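Local atomic coordinates of sugar ABC transporter substrate-binding protein (Treponema pallidum subsp. pallidum, PDB entry 5U2P), a protein that probably binds a sugar or related small solute in the periplasm for uptake by an ABC transporter, its natural ligand being unidentified. Residues 183-186 with 190-193; 194-199 with 227-232; 208-213 with 379-384. One frame throughout, in Å; residues are numbered along the deposited sequence. Where two conformers were deposited one is given.

Contact 1. Residues 183-186 with 190-193; sequences STTE and HTLL
The backbone oxygen of Ser183 takes one firm partner and one weak one. His190 NE2 donates to Ser183 O over 2.8 Å with an N-H...O angle of 155°; the oxygen lies in the imidazole plane, whereas the donor is tilted 31° from the carbonyl plane. A long, weak bond of 3.4 Å from water 1 also reaches Ser183 O. The same water sits 2.7 Å from Thr191 OG1, and so bridges the loop carbonyl to the first turn of the helix.

His190 reaches back to the loop because its CG is anti to the backbone N (chi1 -176°), and the bond through NE2 then limits rotation of the ring. Thr185 turns CG2 toward the start of the helix: this methyl is 3.4 Å from Thr191 OG1 and 4.1 Å from His190 CD2, approaching the ring obliquely. Its hydroxyl serves the loop instead, with Thr185 OG1 bonded to Ser187 N in an ST turn. Ser183 OG is hydrogen-bonded to Tyr266 OH on strand 263-267.

A 1,2-ethanediol, probably from the crystallisation liquor, lies about 4 Å from the Thr191 side chain. His190 occupies the N-cap position of helix 191-214, and the whole forms a strand-loop-helix connection, running from strand 178-181 into that helix, of the kind used in the alpha/beta lobes of solute-binding proteins.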
loop_
_atom_site.group_PDB
_atom_site.type_symbol
_atom_site.label_atom_id
_atom_site.label_comp_id
_atom_site.label_asym_id
_atom_site.label_seq_id
_atom_site.Cartn_x
_atom_site.Cartn_y
_atom_site.Cartn_z
ATOM N N SER A 183 5.597 -4.701 -14.031
ATOM C CA SER A 183 4.390 -5.426 -14.376
ATOM C C SER A 183 3.189 -4.504 -14.507
ATOM O O SER A 183 3.111 -3.430 -13.893
ATOM C CB SER A 183 4.115 -6.519 -13.332
ATOM O OG SER A 183 3.911 -5.988 -12.057
ATOM N N THR A 184 2.230 -4.940 -15.309
ATOM C CA THR A 184 1.083 -4.109 -15.628
ATOM C C THR A 184 0.169 -3.938 -14.426
ATOM O O THR A 184 0.047 -4.842 -13.603
ATOM C CB THR A 184 0.278 -4.710 -16.799
ATOM O OG1 THR A 184 -0.676 -3.750 -17.264
ATOM C CG2 THR A 184 -0.445 -5.967 -16.386
ATOM N N THR A 185 -0.466 -2.770 -14.335
ATOM C CA THR A 185 -1.469 -2.505 -13.324
ATOM C C THR A 185 -2.748 -2.001 -13.980
ATOM O O THR A 185 -2.764 -1.698 -15.174
ATOM C CB THR A 185 -1.025 -1.434 -12.317
ATOM O OG1 THR A 185 -1.077 -0.161 -12.970
ATOM C CG2 THR A 185 0.398 -1.696 -11.799
ATOM N N GLU A 186 -3.790 -1.893 -13.162
ATOM C CA GLU A 186 -5.075 -1.322 -13.553
ATOM C C GLU A 186 -5.216 0.148 -13.109
ATOM O O GLU A 186 -6.336 0.658 -12.963
ATOM C CB GLU A 186 -6.207 -2.150 -12.944
ATOM C CG GLU A 186 -6.288 -3.583 -13.454
ATOM C CD GLU A 186 -6.945 -3.676 -14.811
ATOM O OE1 GLU A 186 -6.295 -3.309 -15.815
ATOM O OE2 GLU A 186 -8.117 -4.111 -14.873
ATOM N N HIS A 190 1.799 4.405 -13.566
ATOM C CA HIS A 190 2.362 3.120 -13.185
ATOM C C HIS A 190 3.071 3.207 -11.827
ATOM O O HIS A 190 3.572 4.252 -11.440
ATOM C CB HIS A 190 3.339 2.622 -14.251
ATOM C CG HIS A 190 3.856 1.259 -13.946
ATOM N ND1 HIS A 190 5.052 1.047 -13.295
ATOM C CD2 HIS A 190 3.295 0.041 -14.118
ATOM C CE1 HIS A 190 5.217 -0.251 -13.103
ATOM N NE2 HIS A 190 4.161 -0.883 -13.590
ATOM N N THR A 191 3.108 2.081 -11.117
ATOM C CA THR A 191 3.769 1.953 -9.829
ATOM C C THR A 191 5.118 2.655 -9.674
ATOM O O THR A 191 5.399 3.244 -8.642
ATOM C CB THR A 191 4.007 0.439 -9.538
ATOM O OG1 THR A 191 2.832 -0.318 -9.893
ATOM C CG2 THR A 191 4.365 0.216 -8.098
ATOM N N LEU A 192 5.987 2.514 -10.672
ATOM C CA LEU A 192 7.311 3.118 -10.623
ATOM C C LEU A 192 7.235 4.632 -10.491
ATOM O O LEU A 192 7.835 5.231 -9.582
ATOM C CB LEU A 192 8.115 2.749 -11.883
ATOM C CG LEU A 192 9.479 3.415 -12.044
ATOM C CD1 LEU A 192 10.327 3.042 -10.883
ATOM C CD2 LEU A 192 10.133 2.968 -13.339
ATOM N N LEU A 193 6.490 5.261 -11.387
ATOM C CA LEU A 193 6.370 6.712 -11.326
ATOM C C LEU A 193 5.536 7.127 -10.109
ATOM O O LEU A 193 5.819 8.149 -9.469
ATOM C CB LEU A 193 5.758 7.260 -12.617
ATOM C CG LEU A 193 5.815 8.773 -12.792
ATOM C CD1 LEU A 193 7.258 9.282 -12.683
ATOM C CD2 LEU A 193 5.203 9.158 -14.137
HETATM O O HOH W 1 3.367 -2.905 -10.495
#

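Contact 2. Residues 194-199 with 227-232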
loop_
_atom_site.group_PDB
_atom_site.type_symbol
_atom_site.label_atom_id
_atom_site.label_comp_id
_atom_site.label_asym_id
_atom_site.label_seq_id
_atom_site.Cartn_x
_atom_site.Cartn_y
_atom_site.Cartn_z
ATOM N N ALA A 194 4.517 6.338 -9.777
ATOM C CA ALA A 194 3.698 6.607 -8.588
ATOM C C ALA A 194 4.554 6.656 -7.324
ATOM O O ALA A 194 4.406 7.550 -6.487
ATOM C CB ALA A 194 2.610 5.564 -8.447
ATOM N N ASP A 195 5.428 5.664 -7.174
ATOM C CA ASP A 195 6.331 5.612 -6.037
ATOM C C ASP A 195 7.162 6.895 -5.950
ATOM O O ASP A 195 7.211 7.568 -4.910
ATOM C CB ASP A 195 7.231 4.376 -6.151
ATOM C CG ASP A 195 8.243 4.278 -5.037
ATOM O OD1 ASP A 195 7.867 3.790 -3.943
ATOM O OD2 ASP A 195 9.414 4.675 -5.256
ATOM N N ALA A 196 7.781 7.268 -7.064
ATOM C CA ALA A 196 8.688 8.398 -7.059
ATOM C C ALA A 196 7.976 9.723 -6.825
ATOM O O ALA A 196 8.465 10.552 -6.056
ATOM C CB ALA A 196 9.458 8.426 -8.361
ATOM N N ILE A 197 6.827 9.926 -7.471
ATOM C CA ILE A 197 6.047 11.145 -7.273
ATOM C C ILE A 197 5.640 11.245 -5.803
ATOM O O ILE A 197 5.676 12.326 -5.197
ATOM C CB ILE A 197 4.785 11.175 -8.175
ATOM C CG1 ILE A 197 5.183 11.356 -9.645
ATOM C CG2 ILE A 197 3.815 12.298 -7.743
ATOM C CD1 ILE A 197 4.047 11.165 -10.632
ATOM N N THR A 198 5.249 10.111 -5.239
ATOM C CA THR A 198 4.723 10.099 -3.883
ATOM C C THR A 198 5.837 10.500 -2.916
ATOM O O THR A 198 5.619 11.294 -1.977
ATOM C CB THR A 198 4.127 8.704 -3.525
ATOM O OG1 THR A 198 2.985 8.455 -4.356
ATOM C CG2 THR A 198 3.681 8.655 -2.056
ATOM N N LYS A 199 7.036 9.979 -3.146
ATOM C CA LYS A 199 8.154 10.258 -2.256
ATOM C C LYS A 199 8.602 11.723 -2.306
ATOM O O LYS A 199 8.912 12.299 -1.277
ATOM C CB LYS A 199 9.333 9.345 -2.573
ATOM C CG LYS A 199 9.114 7.931 -2.125
ATOM C CD LYS A 199 10.377 7.107 -2.314
ATOM C CE LYS A 199 10.161 5.698 -1.874
ATOM N NZ LYS A 199 11.448 5.059 -1.458
ATOM N N TYR A 227 9.143 17.575 -12.129
ATOM C CA TYR A 227 10.107 17.678 -13.234
ATOM C C TYR A 227 11.286 16.690 -13.114
ATOM O O TYR A 227 11.585 15.959 -14.077
ATOM C CB TYR A 227 10.633 19.114 -13.348
ATOM C CG TYR A 227 11.720 19.293 -14.390
ATOM C CD1 TYR A 227 11.400 19.516 -15.723
ATOM C CD2 TYR A 227 13.064 19.252 -14.037
ATOM C CE1 TYR A 227 12.395 19.676 -16.685
ATOM C CE2 TYR A 227 14.066 19.422 -14.989
ATOM C CZ TYR A 227 13.721 19.635 -16.309
ATOM O OH TYR A 227 14.712 19.797 -17.249
ATOM N N PRO A 228 11.963 16.659 -11.952
ATOM C CA PRO A 228 13.095 15.732 -11.845
ATOM C C PRO A 228 12.722 14.249 -11.887
ATOM O O PRO A 228 13.507 13.471 -12.418
ATOM C CB PRO A 228 13.731 16.100 -10.494
ATOM C CG PRO A 228 12.684 16.858 -9.759
ATOM C CD PRO A 228 11.901 17.573 -10.796
ATOM N N VAL A 229 11.559 13.848 -11.362
ATOM C CA VAL A 229 11.222 12.424 -11.355
ATOM C C VAL A 229 10.745 11.982 -12.737
ATOM O O VAL A 229 10.964 10.836 -13.137
ATOM C CB VAL A 229 10.151 12.071 -10.284
ATOM C CG1 VAL A 229 10.582 12.596 -8.919
ATOM C CG2 VAL A 229 8.793 12.616 -10.655
ATOM N N LEU A 230 10.099 12.882 -13.472
ATOM C CA LEU A 230 9.752 12.589 -14.854
ATOM C C LEU A 230 11.044 12.463 -15.652
ATOM O O LEU A 230 11.167 11.595 -16.518
ATOM C CB LEU A 230 8.831 13.674 -15.434
ATOM C CG LEU A 230 7.413 13.626 -14.872
ATOM C CD1 LEU A 230 6.676 14.903 -15.237
ATOM C CD2 LEU A 230 6.630 12.428 -15.358
ATOM N N GLY A 231 12.019 13.316 -15.341
ATOM C CA GLY A 231 13.328 13.243 -15.968
ATOM C C GLY A 231 13.980 11.873 -15.762
ATOM O O GLY A 231 14.538 11.286 -16.687
ATOM N N ALA A 232 13.914 11.373 -14.533
ATOM C CA ALA A 232 14.469 10.056 -14.191
ATOM C C ALA A 232 13.794 8.952 -14.983
ATOM O O ALA A 232 14.443 8.055 -15.556
ATOM C CB ALA A 232 14.310 9.799 -12.679
#
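Val229 sets its branched side chain against one turn of helix 191-214, meeting Ala196 with its CB and CG1 and Ile197 with CG2. The two segments come nearest here, with the CA atoms of Ala196 and Val229 6.4 Å apart; the small alanine permits that approach. Ala196 CB faces Val229 CB at 4.2 Å, and Val229 CG1 lies 4.1 Å from Ala196 O. The other methyl, Val229 CG2, stands 4.0 Å from Ile197 CG1, where the two side chains cross at about a right angle. Ile197 CG1 is anti to its own carbonyl carbon (chi1 -70°), which places that methylene beside the valine. Val229 was modelled in two conformers, so its methyl distances hold for one of them.

This close part is narrow. Leu230 comes no nearer than 5.5 Å to 194-199 and packs instead on Leu193 and on Met409 and Leu410 of helix 406-417. On helix 227-238, Tyr227 and Pro228 are exposed to solvent, the former with its ring meeting that of His407.

Polar groups of 194-199 are engaged within their own helix or by other parts of the fold. Thr198 OG1 and Thr198 N both bond Ala194 O, at 2.7 Å for the hydroxyl, from opposite faces of the carbonyl plane; Thr198 OG1 also pairs with Ile376 N. Asp195 OD1 bonds Thr301 OG1, and Lys199 NZ bonds Ala296 O.

Helices 191-214 and 227-238 thus meet through buried hydrocarbon without polar bonds between the two segments. Such packing depends on shape: apolar contacts of this kind fix no direction as a hydrogen bond would.

Contact 3. Residues 208-213 with 379-384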
loop_
_atom_site.group_PDB
_atom_site.type_symbol
_atom_site.label_atom_id
_atom_site.label_comp_id
_atom_site.label_asym_id
_atom_site.label_seq_id
_atom_site.Cartn_x
_atom_site.Cartn_y
_atom_site.Cartn_z
ATOM N N ASP A 208 -2.719 15.798 -1.355
ATOM C CA ASP A 208 -3.212 16.961 -2.076
ATOM C C ASP A 208 -3.250 16.734 -3.582
ATOM O O ASP A 208 -4.158 17.207 -4.262
ATOM C CB ASP A 208 -2.358 18.196 -1.780
ATOM C CG ASP A 208 -2.561 18.724 -0.375
ATOM O OD1 ASP A 208 -3.435 18.185 0.335
ATOM O OD2 ASP A 208 -1.852 19.680 0.006
ATOM N N LEU A 209 -2.248 16.036 -4.104
ATOM C CA LEU A 209 -2.203 15.758 -5.533
ATOM C C LEU A 209 -3.421 14.931 -5.947
ATOM O O LEU A 209 -4.043 15.215 -6.966
ATOM C CB LEU A 209 -0.908 15.033 -5.907
ATOM C CG LEU A 209 -0.696 14.798 -7.402
ATOM C CD1 LEU A 209 -0.464 16.116 -8.143
ATOM C CD2 LEU A 209 0.460 13.834 -7.653
ATOM N N VAL A 210 -3.742 13.889 -5.185
ATOM C CA VAL A 210 -4.919 13.072 -5.495
ATOM C C VAL A 210 -6.178 13.939 -5.423
ATOM O O VAL A 210 -7.066 13.851 -6.275
ATOM C CB VAL A 210 -5.042 11.867 -4.548
ATOM C CG1 VAL A 210 -6.322 11.098 -4.823
ATOM C CG2 VAL A 210 -3.826 10.950 -4.714
ATOM N N LYS A 211 -6.231 14.796 -4.413
ATOM C CA LYS A 211 -7.371 15.680 -4.210
ATOM C C LYS A 211 -7.594 16.588 -5.417
ATOM O O LYS A 211 -8.706 16.668 -5.957
ATOM C CB LYS A 211 -7.159 16.519 -2.945
ATOM C CG LYS A 211 -8.364 17.359 -2.518
ATOM C CD LYS A 211 -9.518 16.464 -2.069
ATOM C CE LYS A 211 -10.597 17.238 -1.316
ATOM N NZ LYS A 211 -11.359 18.160 -2.194
ATOM N N ARG A 212 -6.540 17.273 -5.855
ATOM C CA ARG A 212 -6.709 18.259 -6.922
ATOM C C ARG A 212 -6.833 17.554 -8.270
ATOM O O ARG A 212 -7.478 18.067 -9.178
ATOM C CB ARG A 212 -5.576 19.300 -6.927
ATOM C CG ARG A 212 -4.157 18.840 -7.209
ATOM C CD ARG A 212 -3.228 20.066 -7.228
ATOM N NE ARG A 212 -1.802 19.741 -7.290
ATOM C CZ ARG A 212 -1.043 19.455 -6.233
ATOM N NH1 ARG A 212 -1.559 19.432 -5.003
ATOM N NH2 ARG A 212 0.242 19.188 -6.406
ATOM N N ALA A 213 -6.275 16.350 -8.391
ATOM C CA ALA A 213 -6.488 15.574 -9.604
ATOM C C ALA A 213 -7.953 15.131 -9.687
ATOM O O ALA A 213 -8.552 15.121 -10.769
ATOM C CB ALA A 213 -5.554 14.362 -9.648
ATOM N N TYR A 379 -4.921 4.641 -4.517
ATOM C CA TYR A 379 -6.238 5.226 -4.249
ATOM C C TYR A 379 -7.255 4.748 -5.301
ATOM O O TYR A 379 -6.917 4.570 -6.481
ATOM C CB TYR A 379 -6.160 6.762 -4.250
ATOM C CG TYR A 379 -5.387 7.357 -3.123
ATOM C CD1 TYR A 379 -4.008 7.514 -3.194
ATOM C CD2 TYR A 379 -6.030 7.744 -1.951
ATOM C CE1 TYR A 379 -3.298 8.049 -2.133
ATOM C CE2 TYR A 379 -5.335 8.282 -0.905
ATOM C CZ TYR A 379 -3.977 8.450 -0.996
ATOM O OH TYR A 379 -3.301 8.988 0.062
ATOM N N ALA A 380 -8.507 4.569 -4.880
ATOM C CA ALA A 380 -9.572 4.147 -5.791
ATOM C C ALA A 380 -9.655 5.046 -7.037
ATOM O O ALA A 380 -9.869 4.561 -8.147
ATOM C CB ALA A 380 -10.904 4.149 -5.063
ATOM N N GLN A 381 -9.441 6.341 -6.831
ATOM C CA GLN A 381 -9.567 7.337 -7.899
ATOM C C GLN A 381 -8.556 7.102 -9.006
ATOM O O GLN A 381 -8.763 7.518 -10.150
ATOM C CB GLN A 381 -9.375 8.753 -7.353
ATOM C CG GLN A 381 -10.319 9.150 -6.271
ATOM C CD GLN A 381 -9.674 9.092 -4.922
ATOM O OE1 GLN A 381 -9.292 8.017 -4.443
ATOM N NE2 GLN A 381 -9.554 10.249 -4.284
ATOM N N ALA A 382 -7.460 6.434 -8.656
ATOM C CA ALA A 382 -6.355 6.229 -9.583
ATOM C C ALA A 382 -6.621 5.064 -10.534
ATOM O O ALA A 382 -5.964 4.928 -11.567
ATOM C CB ALA A 382 -5.040 6.000 -8.806
ATOM N N GLN A 383 -7.578 4.216 -10.178
ATOM C CA GLN A 383 -7.856 3.018 -10.958
ATOM C C GLN A 383 -8.623 3.354 -12.225
ATOM O O GLN A 383 -9.452 4.262 -12.232
ATOM C CB GLN A 383 -8.656 2.003 -10.127
ATOM C CG GLN A 383 -8.224 1.863 -8.657
ATOM C CD GLN A 383 -6.784 1.417 -8.491
ATOM O OE1 GLN A 383 -6.364 0.423 -9.078
ATOM N NE2 GLN A 383 -6.021 2.153 -7.690
ATOM N N ASN A 384 -8.345 2.624 -13.296
ATOM C CA ASN A 384 -9.221 2.622 -14.459
ATOM C C ASN A 384 -10.292 1.551 -14.291
ATOM O O ASN A 384 -9.978 0.385 -14.045
ATOM C CB ASN A 384 -8.432 2.384 -15.735
ATOM C CG ASN A 384 -7.602 3.579 -16.130
ATOM O OD1 ASN A 384 -8.087 4.497 -16.794
ATOM N ND2 ASN A 384 -6.339 3.574 -15.734
#
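The phenol ring of Tyr379 receives Val210 over one face: CG2 makes a CH-pi contact, 4.1 Å from the ring centroid and 27° off its normal, while Val210 CG1 stands 4.2 Å above the ring plane toward the rim. The motif is a short 3-10 turn, 380-382, set against the C-terminal half of helix 191-214. The amide of Gln381 meets the same valine in a van der Waals contact, with NE2 3.4 Å from Val210 CG1. A third flat group, the Gln383 amide, has Tyr379 O in its plane as acceptor.

Val210 carries the contact, and its two methyls divide the work. With CG1 anti to the backbone N (chi1 176°), that methyl is directed to the glutamine and CG2 to the tyrosine. Val210 and Gln381 cross at about a right angle, Val210 and Tyr379 obliquely. Gln381 is bent at chi2, 102°, away from the usual staggered values, which may cost a little strain as its amide is placed against the methyl. Its side chain also touches Thr214, while the tyrosine touches Arg207, so both lie along the same helix.

The turn is stiffened from within. Gln383 NE2 also bonds Asp377 O, which links the residues leading into the turn to those leaving it. At the start of the turn, Tyr379 O is gripped by two donors from opposite faces of its carbonyl plane: Ala382 N at 2.9 Å, the characteristic 3-10 bond, and Gln383 NE2 at 2.8 Å, nearly straight.

How the contacts relate
Helix 191-214 is common to all three contacts, supplying its N-terminal turn to contact 1, the next turns to contact 2 and its C-terminal part to contact 3. The contact centres are about 13 Å (1 to 2), 15 Å (1 to 3) and 16 Å (2 to 3) apart. Contacts 1 and 2 touch where Leu193 CD2 lies 3.8 Å from Leu230 CD2. Between contacts 1 and 3 a probable hydrogen bond runs from Asn384 N to Glu186 O, 2.8 Å. Ile197 CG2 and Leu209 CD2, 3.7 Å apart, join contacts 2 and 3. The ethanediol near contact 1, probably a crystallisation additive, identifies no natural ligand.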